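Local coordinates for hypothetical protein PH0730 (Pyrococcus horikoshii, PDB 2P8T), which is of unknown function but may bind ATP and act in aminoacyl-tRNA ligation, at residues 111-116 and 180-185; 96-101 and 174-179; 100-105 and 184-189; 90-95 and 166-171; 23-28 and 82-87. All coordinates share one frame; numbering follows the deposited sequence.

Contact 1: residues 111-116 and 180-185; sequences IELRDE and IHVAYI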
# COMPACT_ATOMS: atom_id res chain seq x y z
N ILE A 111 11.20 -3.79 13.35
CA ILE A 111 12.08 -4.83 12.81
C ILE A 111 11.27 -6.04 12.32
O ILE A 111 11.58 -6.63 11.29
CB ILE A 111 13.21 -5.24 13.82
CG1 ILE A 111 14.30 -6.05 13.10
CG2 ILE A 111 12.63 -5.98 15.01
CD1 ILE A 111 15.68 -5.97 13.77
N GLU A 112 10.21 -6.37 13.06
CA GLU A 112 9.33 -7.46 12.67
C GLU A 112 8.61 -7.16 11.36
O GLU A 112 8.53 -8.00 10.46
CB GLU A 112 8.33 -7.76 13.80
CG GLU A 112 9.00 -8.16 15.11
CD GLU A 112 8.05 -8.79 16.11
OE1 GLU A 112 6.84 -8.90 15.81
OE2 GLU A 112 8.52 -9.18 17.21
N LEU A 113 8.12 -5.93 11.23
CA LEU A 113 7.43 -5.54 10.01
C LEU A 113 8.38 -5.50 8.81
O LEU A 113 8.01 -5.87 7.70
CB LEU A 113 6.72 -4.20 10.20
CG LEU A 113 5.61 -4.19 11.27
CD1 LEU A 113 5.02 -2.80 11.39
CD2 LEU A 113 4.51 -5.18 10.95
N ARG A 114 9.62 -5.05 9.05
CA ARG A 114 10.61 -5.04 8.00
C ARG A 114 10.83 -6.46 7.47
O ARG A 114 10.88 -6.67 6.27
CB ARG A 114 11.94 -4.49 8.51
CG ARG A 114 13.01 -4.49 7.42
CD ARG A 114 14.38 -4.24 7.97
NE ARG A 114 14.81 -5.12 9.07
CZ ARG A 114 15.39 -6.30 8.92
NH1 ARG A 114 15.56 -6.81 7.72
NH2 ARG A 114 15.78 -6.99 9.99
N ASP A 115 10.98 -7.41 8.38
CA ASP A 115 11.22 -8.82 8.03
C ASP A 115 10.05 -9.38 7.22
O ASP A 115 10.26 -10.11 6.23
CB ASP A 115 11.45 -9.65 9.29
CG ASP A 115 12.77 -9.30 9.99
OD1 ASP A 115 13.64 -8.67 9.36
OD2 ASP A 115 12.92 -9.68 11.18
N GLU A 116 8.83 -9.03 7.62
CA GLU A 116 7.64 -9.40 6.83
C GLU A 116 7.66 -8.75 5.46
O GLU A 116 7.28 -9.38 4.48
CB GLU A 116 6.33 -9.07 7.58
CG GLU A 116 6.04 -9.95 8.81
CD GLU A 116 6.18 -11.45 8.53
OE1 GLU A 116 5.49 -11.95 7.62
OE2 GLU A 116 7.00 -12.10 9.21
N ILE A 180 1.95 -2.70 0.92
CA ILE A 180 0.56 -3.07 1.22
C ILE A 180 0.52 -4.24 2.21
O ILE A 180 -0.30 -4.26 3.11
CB ILE A 180 -0.26 -3.33 -0.08
CG1 ILE A 180 -0.40 -2.02 -0.85
CG2 ILE A 180 -1.66 -3.91 0.27
CD1 ILE A 180 -0.99 -2.15 -2.24
N HIS A 181 1.44 -5.19 2.07
CA HIS A 181 1.50 -6.28 3.04
C HIS A 181 1.68 -5.75 4.48
O HIS A 181 1.00 -6.17 5.39
CB HIS A 181 2.62 -7.25 2.67
CG HIS A 181 2.74 -8.41 3.61
ND1 HIS A 181 1.71 -9.29 3.83
CD2 HIS A 181 3.77 -8.81 4.40
CE1 HIS A 181 2.10 -10.20 4.72
NE2 HIS A 181 3.34 -9.93 5.07
N VAL A 182 2.61 -4.81 4.67
CA VAL A 182 2.85 -4.20 5.99
C VAL A 182 1.62 -3.43 6.48
O VAL A 182 1.20 -3.55 7.64
CB VAL A 182 4.12 -3.28 5.98
CG1 VAL A 182 4.34 -2.65 7.36
CG2 VAL A 182 5.38 -4.08 5.53
N ALA A 183 1.01 -2.65 5.58
CA ALA A 183 -0.23 -1.94 5.87
C ALA A 183 -1.32 -2.88 6.35
O ALA A 183 -2.02 -2.63 7.38
CB ALA A 183 -0.68 -1.20 4.62
N TYR A 184 -1.47 -3.99 5.61
CA TYR A 184 -2.45 -5.03 5.98
C TYR A 184 -2.19 -5.64 7.37
O TYR A 184 -3.14 -5.81 8.15
CB TYR A 184 -2.50 -6.11 4.90
CG TYR A 184 -3.54 -7.17 5.20
CD1 TYR A 184 -4.89 -6.85 5.24
CD2 TYR A 184 -3.16 -8.49 5.45
CE1 TYR A 184 -5.86 -7.82 5.53
CE2 TYR A 184 -4.13 -9.47 5.75
CZ TYR A 184 -5.47 -9.11 5.79
OH TYR A 184 -6.43 -10.07 6.07
N ILE A 185 -0.93 -5.95 7.70
CA ILE A 185 -0.62 -6.43 9.07
C ILE A 185 -1.11 -5.43 10.13
O ILE A 185 -1.72 -5.79 11.14
CB ILE A 185 0.90 -6.73 9.27
CG1 ILE A 185 1.36 -7.88 8.36
CG2 ILE A 185 1.19 -7.02 10.77
CD1 ILE A 185 2.85 -7.93 8.12
O HOH W 1 2.86 -11.42 7.96

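Contact 2: residues 96-101 and 174-179; sequences PGIAIV and KALKSA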
# COMPACT_ATOMS: atom_id res chain seq x y z
N PRO A 96 13.35 1.60 -6.66
CA PRO A 96 11.98 2.12 -6.52
C PRO A 96 11.37 1.75 -5.18
O PRO A 96 11.53 0.63 -4.72
CB PRO A 96 11.21 1.42 -7.66
CG PRO A 96 12.06 0.25 -8.06
CD PRO A 96 13.47 0.61 -7.75
N GLY A 97 10.66 2.70 -4.57
CA GLY A 97 10.01 2.48 -3.29
C GLY A 97 8.59 3.00 -3.24
O GLY A 97 8.12 3.67 -4.17
N ILE A 98 7.91 2.70 -2.14
CA ILE A 98 6.54 3.15 -1.91
C ILE A 98 6.40 3.55 -0.43
O ILE A 98 6.90 2.86 0.45
CB ILE A 98 5.52 2.02 -2.26
CG1 ILE A 98 5.42 1.84 -3.78
CG2 ILE A 98 4.14 2.29 -1.63
CD1 ILE A 98 4.54 2.90 -4.46
N ALA A 99 5.76 4.69 -0.18
CA ALA A 99 5.47 5.11 1.17
C ALA A 99 3.96 5.10 1.35
O ALA A 99 3.21 5.56 0.45
CB ALA A 99 6.04 6.52 1.45
N ILE A 100 3.52 4.53 2.46
CA ILE A 100 2.12 4.55 2.88
C ILE A 100 2.03 4.96 4.35
O ILE A 100 2.66 4.37 5.23
CB ILE A 100 1.42 3.16 2.68
CG1 ILE A 100 1.60 2.65 1.25
CG2 ILE A 100 -0.06 3.24 3.09
CD1 ILE A 100 1.00 1.23 0.99
N VAL A 101 1.23 5.99 4.62
CA VAL A 101 0.96 6.43 5.99
C VAL A 101 -0.17 5.55 6.50
O VAL A 101 -1.20 5.38 5.82
CB VAL A 101 0.51 7.91 6.05
CG1 VAL A 101 0.17 8.34 7.49
CG2 VAL A 101 1.54 8.82 5.43
N LYS A 174 6.90 -4.78 -6.74
CA LYS A 174 7.34 -5.43 -5.50
C LYS A 174 7.33 -4.46 -4.32
O LYS A 174 6.95 -4.86 -3.24
CB LYS A 174 8.71 -6.08 -5.65
CG LYS A 174 8.71 -7.25 -6.64
CD LYS A 174 10.12 -7.79 -6.78
CE LYS A 174 10.22 -8.72 -7.99
NZ LYS A 174 9.34 -9.90 -7.84
N ALA A 175 7.76 -3.22 -4.54
CA ALA A 175 7.66 -2.18 -3.49
C ALA A 175 6.20 -1.96 -3.07
O ALA A 175 5.89 -1.83 -1.89
CB ALA A 175 8.30 -0.85 -3.96
N LEU A 176 5.31 -1.88 -4.06
CA LEU A 176 3.90 -1.64 -3.78
C LEU A 176 3.31 -2.79 -2.98
O LEU A 176 2.66 -2.57 -1.95
CB LEU A 176 3.10 -1.42 -5.06
CG LEU A 176 1.61 -1.09 -4.82
CD1 LEU A 176 1.42 0.07 -3.85
CD2 LEU A 176 0.92 -0.79 -6.16
N LYS A 177 3.53 -4.01 -3.47
CA LYS A 177 2.98 -5.22 -2.84
C LYS A 177 3.48 -5.39 -1.40
O LYS A 177 2.69 -5.69 -0.50
CB LYS A 177 3.33 -6.46 -3.70
CG LYS A 177 2.49 -7.73 -3.41
CD LYS A 177 2.55 -8.72 -4.60
CE LYS A 177 2.17 -10.16 -4.21
NZ LYS A 177 0.72 -10.28 -3.79
N SER A 178 4.78 -5.18 -1.19
CA SER A 178 5.35 -5.35 0.14
C SER A 178 4.86 -4.25 1.10
O SER A 178 4.59 -4.54 2.27
CB SER A 178 6.88 -5.39 0.09
OG SER A 178 7.44 -4.23 -0.51
N ALA A 179 4.75 -3.02 0.61
CA ALA A 179 4.21 -1.93 1.46
C ALA A 179 2.76 -2.23 1.87
O ALA A 179 2.38 -2.06 3.04
CB ALA A 179 4.31 -0.58 0.73

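Contact 3: residues 100-105 and 184-189; sequences IVVKNP and YILKKE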
# COMPACT_ATOMS: atom_id res chain seq x y z
N ILE A 100 3.52 4.53 2.46
CA ILE A 100 2.12 4.55 2.88
C ILE A 100 2.03 4.96 4.35
O ILE A 100 2.66 4.37 5.23
CB ILE A 100 1.42 3.16 2.68
CG1 ILE A 100 1.60 2.65 1.25
CG2 ILE A 100 -0.06 3.24 3.09
CD1 ILE A 100 1.00 1.23 0.99
N VAL A 101 1.23 5.99 4.62
CA VAL A 101 0.96 6.43 5.99
C VAL A 101 -0.17 5.55 6.50
O VAL A 101 -1.20 5.38 5.82
CB VAL A 101 0.51 7.91 6.05
CG1 VAL A 101 0.17 8.34 7.49
CG2 VAL A 101 1.54 8.82 5.43
N VAL A 102 0.02 5.01 7.70
CA VAL A 102 -1.04 4.26 8.39
C VAL A 102 -1.58 5.13 9.53
O VAL A 102 -0.86 5.51 10.45
CB VAL A 102 -0.52 2.92 8.97
CG1 VAL A 102 -1.66 2.16 9.63
CG2 VAL A 102 0.11 2.08 7.87
N LYS A 103 -2.88 5.44 9.45
CA LYS A 103 -3.52 6.36 10.36
C LYS A 103 -3.95 5.64 11.61
O LYS A 103 -4.42 4.51 11.54
CB LYS A 103 -4.70 7.05 9.66
CG LYS A 103 -4.23 8.00 8.57
CD LYS A 103 -5.15 8.07 7.37
CE LYS A 103 -4.66 9.14 6.41
NZ LYS A 103 -5.45 9.26 5.15
N ASN A 104 -3.77 6.31 12.75
CA ASN A 104 -4.00 5.72 14.08
C ASN A 104 -3.61 4.24 14.18
O ASN A 104 -4.48 3.39 14.42
CB ASN A 104 -5.45 5.97 14.57
CG ASN A 104 -5.69 5.45 16.01
OD1 ASN A 104 -4.88 5.69 16.92
ND2 ASN A 104 -6.79 4.74 16.21
N PRO A 105 -2.30 3.92 14.01
CA PRO A 105 -1.84 2.54 14.00
C PRO A 105 -1.88 1.92 15.39
O PRO A 105 -1.92 2.65 16.39
CB PRO A 105 -0.38 2.66 13.54
CG PRO A 105 0.03 4.02 14.03
CD PRO A 105 -1.18 4.87 13.82
N TYR A 184 -1.47 -3.99 5.61
CA TYR A 184 -2.45 -5.03 5.98
C TYR A 184 -2.19 -5.64 7.37
O TYR A 184 -3.14 -5.81 8.15
CB TYR A 184 -2.50 -6.11 4.90
CG TYR A 184 -3.54 -7.17 5.20
CD1 TYR A 184 -4.89 -6.85 5.24
CD2 TYR A 184 -3.16 -8.49 5.45
CE1 TYR A 184 -5.86 -7.82 5.53
CE2 TYR A 184 -4.13 -9.47 5.75
CZ TYR A 184 -5.47 -9.11 5.79
OH TYR A 184 -6.43 -10.07 6.07
N ILE A 185 -0.93 -5.95 7.70
CA ILE A 185 -0.62 -6.43 9.07
C ILE A 185 -1.11 -5.43 10.13
O ILE A 185 -1.72 -5.79 11.14
CB ILE A 185 0.90 -6.73 9.27
CG1 ILE A 185 1.36 -7.88 8.36
CG2 ILE A 185 1.19 -7.02 10.77
CD1 ILE A 185 2.85 -7.93 8.12
N LEU A 186 -0.82 -4.14 9.91
CA LEU A 186 -1.13 -3.11 10.90
C LEU A 186 -2.62 -2.83 11.07
O LEU A 186 -3.08 -2.41 12.16
CB LEU A 186 -0.42 -1.81 10.51
CG LEU A 186 1.08 -1.81 10.82
CD1 LEU A 186 1.76 -0.66 10.08
CD2 LEU A 186 1.31 -1.73 12.33
N LYS A 187 -3.38 -3.05 10.00
CA LYS A 187 -4.81 -2.69 9.97
C LYS A 187 -5.75 -3.88 9.70
O LYS A 187 -6.92 -3.69 9.34
CB LYS A 187 -5.04 -1.58 8.94
CG LYS A 187 -4.55 -0.22 9.41
CD LYS A 187 -5.26 0.19 10.72
CE LYS A 187 -5.13 1.67 10.96
NZ LYS A 187 -5.98 2.14 12.10
N LYS A 188 -5.21 -5.09 9.88
CA LYS A 188 -5.89 -6.37 9.61
C LYS A 188 -7.33 -6.41 10.15
O LYS A 188 -8.26 -6.81 9.44
CB LYS A 188 -5.06 -7.51 10.24
CG LYS A 188 -5.51 -8.95 9.97
CD LYS A 188 -4.71 -9.98 10.80
CE LYS A 188 -5.07 -10.00 12.29
NZ LYS A 188 -4.73 -11.32 12.98
N GLU A 189 -7.50 -6.00 11.40
CA GLU A 189 -8.80 -6.07 12.06
C GLU A 189 -9.78 -5.01 11.56
O GLU A 189 -10.97 -5.07 11.83
CB GLU A 189 -8.63 -5.98 13.59
CG GLU A 189 -7.76 -7.14 14.18
CD GLU A 189 -7.49 -6.99 15.68
OE1 GLU A 189 -8.38 -7.33 16.49
OE2 GLU A 189 -6.38 -6.55 16.05

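Contact 4: residues 90-95 and 166-171; sequences VSVDGY and ITWAET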
# COMPACT_ATOMS: atom_id res chain seq x y z
N VAL A 90 8.54 6.61 -4.25
CA VAL A 90 9.76 7.26 -3.80
C VAL A 90 10.96 6.48 -4.37
O VAL A 90 10.79 5.49 -5.09
CB VAL A 90 9.85 7.35 -2.24
CG1 VAL A 90 8.73 8.20 -1.66
CG2 VAL A 90 9.84 5.95 -1.59
N SER A 91 12.16 6.93 -4.04
CA SER A 91 13.37 6.20 -4.42
C SER A 91 14.29 6.10 -3.20
O SER A 91 14.53 7.09 -2.51
CB SER A 91 14.06 6.91 -5.59
OG SER A 91 15.43 6.60 -5.64
N VAL A 92 14.78 4.89 -2.91
CA VAL A 92 15.63 4.70 -1.74
C VAL A 92 16.93 4.08 -2.24
O VAL A 92 16.91 2.99 -2.80
CB VAL A 92 14.97 3.78 -0.66
CG1 VAL A 92 15.90 3.58 0.54
CG2 VAL A 92 13.64 4.35 -0.19
N ASP A 93 18.04 4.80 -2.08
CA ASP A 93 19.35 4.30 -2.49
C ASP A 93 19.29 3.76 -3.93
O ASP A 93 19.86 2.71 -4.23
CB ASP A 93 19.84 3.21 -1.51
CG ASP A 93 20.33 3.78 -0.17
OD1 ASP A 93 21.13 4.74 -0.19
OD2 ASP A 93 19.94 3.25 0.91
N GLY A 94 18.55 4.46 -4.79
CA GLY A 94 18.43 4.09 -6.21
C GLY A 94 17.45 2.99 -6.59
O GLY A 94 17.34 2.66 -7.77
N TYR A 95 16.75 2.42 -5.61
CA TYR A 95 15.68 1.43 -5.86
C TYR A 95 14.30 2.08 -5.82
O TYR A 95 14.08 2.99 -5.01
CB TYR A 95 15.74 0.32 -4.81
CG TYR A 95 17.01 -0.46 -4.84
CD1 TYR A 95 17.21 -1.48 -5.78
CD2 TYR A 95 18.04 -0.19 -3.94
CE1 TYR A 95 18.39 -2.19 -5.82
CE2 TYR A 95 19.22 -0.89 -3.97
CZ TYR A 95 19.39 -1.90 -4.91
OH TYR A 95 20.57 -2.62 -4.93
N ILE A 166 7.77 2.61 4.63
CA ILE A 166 8.52 2.87 3.39
C ILE A 166 9.23 1.59 2.98
O ILE A 166 10.09 1.11 3.69
CB ILE A 166 9.58 3.99 3.55
CG1 ILE A 166 8.92 5.26 4.08
CG2 ILE A 166 10.31 4.26 2.19
CD1 ILE A 166 9.86 6.33 4.55
N THR A 167 8.83 1.04 1.83
CA THR A 167 9.53 -0.14 1.29
C THR A 167 10.26 0.22 0.01
O THR A 167 9.89 1.20 -0.69
CB THR A 167 8.55 -1.29 0.96
OG1 THR A 167 7.64 -0.87 -0.06
CG2 THR A 167 7.78 -1.75 2.19
N TRP A 168 11.27 -0.57 -0.34
CA TRP A 168 11.89 -0.45 -1.66
C TRP A 168 12.26 -1.83 -2.16
O TRP A 168 12.37 -2.76 -1.37
CB TRP A 168 13.09 0.50 -1.67
CG TRP A 168 14.21 0.11 -0.77
CD1 TRP A 168 15.38 -0.53 -1.12
CD2 TRP A 168 14.30 0.36 0.64
NE1 TRP A 168 16.18 -0.70 -0.00
CE2 TRP A 168 15.54 -0.16 1.09
CE3 TRP A 168 13.45 0.98 1.57
CZ2 TRP A 168 15.95 -0.07 2.42
CZ3 TRP A 168 13.84 1.06 2.90
CH2 TRP A 168 15.09 0.53 3.31
N ALA A 169 12.41 -1.96 -3.47
CA ALA A 169 12.55 -3.28 -4.08
C ALA A 169 13.15 -3.13 -5.47
O ALA A 169 13.49 -2.02 -5.89
CB ALA A 169 11.18 -3.97 -4.15
N GLU A 170 13.28 -4.25 -6.18
CA GLU A 170 13.86 -4.24 -7.52
C GLU A 170 12.91 -3.61 -8.53
O GLU A 170 13.35 -3.02 -9.52
CB GLU A 170 14.25 -5.65 -7.96
CG GLU A 170 15.22 -6.37 -7.01
CD GLU A 170 16.68 -5.97 -7.17
OE1 GLU A 170 16.99 -5.00 -7.90
OE2 GLU A 170 17.54 -6.65 -6.56
N THR A 171 11.61 -3.72 -8.27
CA THR A 171 10.58 -3.19 -9.17
C THR A 171 9.56 -2.40 -8.36
O THR A 171 9.38 -2.70 -7.18
CB THR A 171 9.87 -4.31 -9.99
OG1 THR A 171 9.05 -5.10 -9.13
CG2 THR A 171 10.88 -5.23 -10.70

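Contact 5: residues 23-28 and 82-87; sequences VIFLLK and SMFSEP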
# COMPACT_ATOMS: atom_id res chain seq x y z
N VAL A 23 -5.20 -3.33 -6.34
CA VAL A 23 -6.07 -2.96 -7.47
C VAL A 23 -6.96 -1.77 -7.10
O VAL A 23 -7.11 -0.84 -7.88
CB VAL A 23 -6.93 -4.18 -7.95
CG1 VAL A 23 -8.11 -3.72 -8.80
CG2 VAL A 23 -6.06 -5.18 -8.69
N ILE A 24 -7.52 -1.80 -5.90
CA ILE A 24 -8.39 -0.73 -5.42
C ILE A 24 -7.61 0.59 -5.27
O ILE A 24 -8.13 1.64 -5.64
CB ILE A 24 -9.11 -1.12 -4.11
CG1 ILE A 24 -9.92 -2.42 -4.34
CG2 ILE A 24 -10.03 0.02 -3.61
CD1 ILE A 24 -10.74 -2.85 -3.14
N PHE A 25 -6.40 0.52 -4.73
CA PHE A 25 -5.51 1.69 -4.77
C PHE A 25 -5.25 2.18 -6.20
O PHE A 25 -5.28 3.39 -6.47
CB PHE A 25 -4.19 1.43 -4.04
CG PHE A 25 -4.29 1.53 -2.55
CD1 PHE A 25 -4.69 2.72 -1.94
CD2 PHE A 25 -3.98 0.44 -1.75
CE1 PHE A 25 -4.78 2.83 -0.56
CE2 PHE A 25 -4.06 0.53 -0.37
CZ PHE A 25 -4.47 1.73 0.23
N LEU A 26 -4.99 1.25 -7.12
CA LEU A 26 -4.63 1.62 -8.49
C LEU A 26 -5.77 2.27 -9.26
O LEU A 26 -5.54 3.20 -10.04
CB LEU A 26 -4.09 0.41 -9.27
CG LEU A 26 -2.68 -0.07 -8.93
CD1 LEU A 26 -2.37 -1.40 -9.62
CD2 LEU A 26 -1.61 0.98 -9.27
N LEU A 27 -6.98 1.78 -9.03
CA LEU A 27 -8.16 2.22 -9.77
C LEU A 27 -8.74 3.58 -9.33
O LEU A 27 -9.94 3.84 -9.47
CB LEU A 27 -9.24 1.12 -9.77
CG LEU A 27 -8.95 -0.12 -10.63
CD1 LEU A 27 -10.08 -1.14 -10.54
CD2 LEU A 27 -8.70 0.23 -12.10
N LYS A 28 -7.88 4.46 -8.81
CA LYS A 28 -8.26 5.86 -8.60
C LYS A 28 -8.58 6.49 -9.95
O LYS A 28 -9.37 7.45 -10.04
CB LYS A 28 -7.13 6.64 -7.91
CG LYS A 28 -5.81 6.69 -8.67
CD LYS A 28 -4.64 7.06 -7.76
CE LYS A 28 -4.73 8.49 -7.23
NZ LYS A 28 -4.37 9.50 -8.28
N SER A 82 -9.40 6.43 4.56
CA SER A 82 -9.57 6.87 5.95
C SER A 82 -8.52 6.27 6.90
O SER A 82 -8.28 6.82 7.98
CB SER A 82 -10.98 6.58 6.49
OG SER A 82 -11.16 5.22 6.88
N MET A 83 -7.90 5.16 6.51
CA MET A 83 -6.93 4.49 7.38
C MET A 83 -5.50 4.49 6.84
O MET A 83 -4.55 4.17 7.56
CB MET A 83 -7.41 3.07 7.79
CG MET A 83 -7.60 1.99 6.69
SD MET A 83 -8.50 0.46 7.25
CE MET A 83 -10.17 1.08 7.20
N PHE A 84 -5.38 4.85 5.56
CA PHE A 84 -4.10 4.92 4.83
C PHE A 84 -4.03 6.19 4.00
O PHE A 84 -5.06 6.76 3.61
CB PHE A 84 -3.95 3.74 3.86
CG PHE A 84 -4.12 2.40 4.50
CD1 PHE A 84 -3.26 1.98 5.52
CD2 PHE A 84 -5.14 1.55 4.09
CE1 PHE A 84 -3.42 0.74 6.12
CE2 PHE A 84 -5.30 0.31 4.65
CZ PHE A 84 -4.44 -0.10 5.69
N SER A 85 -2.82 6.63 3.71
CA SER A 85 -2.62 7.70 2.73
C SER A 85 -2.65 7.08 1.34
O SER A 85 -2.58 5.86 1.21
CB SER A 85 -1.28 8.39 2.96
OG SER A 85 -0.19 7.47 2.83
N GLU A 86 -2.78 7.91 0.31
CA GLU A 86 -2.50 7.45 -1.06
C GLU A 86 -1.05 6.93 -1.13
O GLU A 86 -0.14 7.67 -0.79
CB GLU A 86 -2.68 8.59 -2.06
CG GLU A 86 -4.12 9.07 -2.26
CD GLU A 86 -4.98 8.13 -3.12
OE1 GLU A 86 -4.44 7.13 -3.66
OE2 GLU A 86 -6.20 8.42 -3.27
N PRO A 87 -0.83 5.68 -1.59
CA PRO A 87 0.57 5.21 -1.76
C PRO A 87 1.33 6.11 -2.72
O PRO A 87 0.79 6.52 -3.75
CB PRO A 87 0.40 3.80 -2.34
CG PRO A 87 -0.96 3.35 -1.83
CD PRO A 87 -1.80 4.62 -1.93

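Contact 1: residues 111-116 and 180-185
Leu-113 and Val-182 meet where helix 110-119 passes helix 172-187, the two short segments running at 134° to one another. Their side chains pass at a slant, with CB of Leu-113 4.0 Å from CG1 of Val-182. The side chains of Leu-113 and Ile-185 slide past each other in opposite directions, CD2 touching CG2 at 3.8 Å. Those of Ile-185 and Glu-116 cross at about a right angle, CD1 of Ile-185 lying 3.7 Å from CB of Glu-116. With CG anti to the backbone N (chi1 -180°), His-181 brings its ring to Glu-116, CD2 lying 3.6 Å from the backbone O. The Glu-116 carboxylate is turned 51° from the imidazole plane, yet OE1 lies at the ring edge, 3.9 Å from NE2. A water bridges this gap, donating to OE1 and accepting a weak bond from NE2. ND1 is hydrogen-bonded to Glu-18, and Phe-120 stacks on the ring. A leucine in place of His-181 would probably cost Glu-18 its bond to ND1 and break the water bridge. Both helices pack on one face of the antiparallel sheet, Leu-113 and Val-182 sharing Ile-127 of strand 124-131, while helix 17-26, which carries Glu-18, flanks helix 172-187.

Contact 2: residues 96-101 and 174-179
A chi1 of -73° at Ile-98 places CG1 beside the backbone N and CG2 anti to it, and this fork straddles one turn of the helix: CG1 lies 3.7 Å from the backbone N of Leu-176, while CG2 meets CB of Ala-179 at 3.7 Å. Two residues on, Ile-100 keeps its outer chain extended (chi2 177°), which carries CD1 to 3.8 Å from the same Ala-179 CB, so one methyl is gripped by both isoleucines. CD1 of Leu-176 approaches CG2 of Ile-98 more loosely, at 4.2 Å. At the start of the strand segment the backbone itself is the partner: CB of Ala-175 sits 3.6 Å from the Pro-96 carbonyl O and 3.8 Å from CA of Gly-97. The small alanines on the facing side let the axes of strand and helix segments come within 6.9 Å, at 30° to each other. This is helix-on-sheet packing of the alpha+beta kind, and the side chains that meet are all apolar. Strand 95-102 lies between strands 88-92 and 163-168, bonded through Gly-97 to Val-90 and through Ile-98 to Thr-167. Thr-167 OG1 in turn takes hold of the Ala-175 carbonyl, tying helix 172-187 to the neighbouring strand as well, while Ala-99 packs on Ile-166 of that strand.

Contact 3: residues 100-105 and 184-189
At one end of the helix-on-antiparallel-sheet layer, where strand 95-102 runs out into a loop beside the last turns of helix 172-187, Val-102 and Lys-187 meet, and the lysine binds the loop by two consecutive main-chain carbonyls. The apolar half of the contact is built on the forked side chain of Val-102. Its CG2 meets CD1 of Leu-186 at 3.9 Å, the two side chains crossing at a slant, and its CG1 lies against the aliphatic stem of Lys-187, 3.7 Å from CE. Valine and lysine point past each other in opposite directions. The stem bends at chi2 (-59°) and then runs nearly straight to the ammonium group, which brings NZ beyond the valine to the loop. Phe-84 packs on the lysine from the chain before strand 88-92, and Leu-186 also rests on Leu-113 of helix 110-119 and on Phe-108. The side chain of Lys-103 leaves the contact: its NZ is hydrogen-bonded to the carbonyls of Leu-81 and Phe-84 and forms a salt bridge with Asp-157. Within this contact Lys-187 is received by main-chain oxygens, whose dipoles probably help to stabilise its charge. NZ gives a weak hydrogen bond to Lys-103 O at 2.9 Å and a regular one to Asn-104 O at 3.0 Å, the latter at a C=O...N angle of 119° from a point 61° out of the carbonyl plane.

Contact 4: residues 90-95 and 166-171
Val-90 begins the contact with CG2, which touches CG2 of Ile-166 at 4.2 Å, the two side chains crossing at about a right angle. Val-92 reaches two partners. Its CG2 lies 4.1 Å from the same Ile-166 methyl, and its CG1 sits over the middle of the Trp-168 ring system, a CH-pi contact 3.7 Å from the centroid of the six-membered ring and 14° off its normal. CG of Trp-168 sits in the crowded position between backbone N and carbonyl carbon (chi1 60°), which lays the indole face against Val-92. Strands 88-92 and 163-168 are not neighbours in the antiparallel sheet: strand 95-102 runs between them, and these side chains meet across it on the face that Val-151 of helix 149-154 also packs against. From Val-92 to Tyr-95 the chain makes a type I' turn, the two-residue loop of a tight beta-hairpin joining strands 88-92 and 95-102. Tyr-95 returns beside the tryptophan, CB 3.8 Å from CD1 of Trp-168; the tyrosine ring and the five-membered ring of Trp-168 have planes 30° apart but hardly overlap. At the ring edge, CE1 of Tyr-95 is 3.8 Å from OE1 of Glu-170, and OH is hydrogen-bonded to Lys-123 NZ.

Contact 5: residues 23-28 and 82-87
Phe-25 stands on the last turn of helix 17-26, facing the irregular chain 82-87, with its CA 7.5 Å from that of Glu-86; the helix gives way at Leu-27. The phenyl ring spans the gap, its CG beside the backbone N (chi1 -79°). Pro-87 lies over one face, CG 3.9 Å from the ring centroid and 15° off the normal, a CH-pi contact, while its CD touches CD1 of Phe-25 at 3.5 Å. Phe-84 comes to the ring edge instead: its CD2 lies in the Phe-25 plane, 3.9 Å from CZ, the side chains crossing at about a right angle. Cutting Phe-25 back to an alanine is likely to open a gap between Pro-87 and Phe-84 and to take away the proline's aromatic partner. Farther out, CE of Lys-28 passes 3.8 Å from OE1 of Glu-86, but NZ stays 5.2 Å from that oxygen. Glu-86 has a salt bridge with Arg-77 instead, and the same arginine binds the carbonyls of Ile-24 and Phe-25. The N-terminal region, probably a helix-turn-helix-type domain, thus meets the chain leading into strand 88-92 chiefly through aromatic and apolar packing, the Lys-28 and Glu-86 charges probably adding at most a diffuse attraction.

Helix 172-187 carries one side of contacts 1, 2 and 3, and strand 95-102 serves contacts 2 and 3, whose centres lie about 14 Å apart along this shared pair. Contacts 2 and 4, about 8 Å between centres, are joined by sheet bonds, whereas 3 and 4 lie at opposite ends of the strand, about 21 Å apart. Contact 5 brings the N-terminal region onto this assembly: Phe-84 CE1 is 3.7 Å from Ala-183 CB of contact 1, Met-83 O is 2.8 Å from Lys-103 N of contact 3, and Ser-85 OG is 2.7 Å from Val-101 N. The contacts are packing within the fold; no ligand or catalytic site is identified among them.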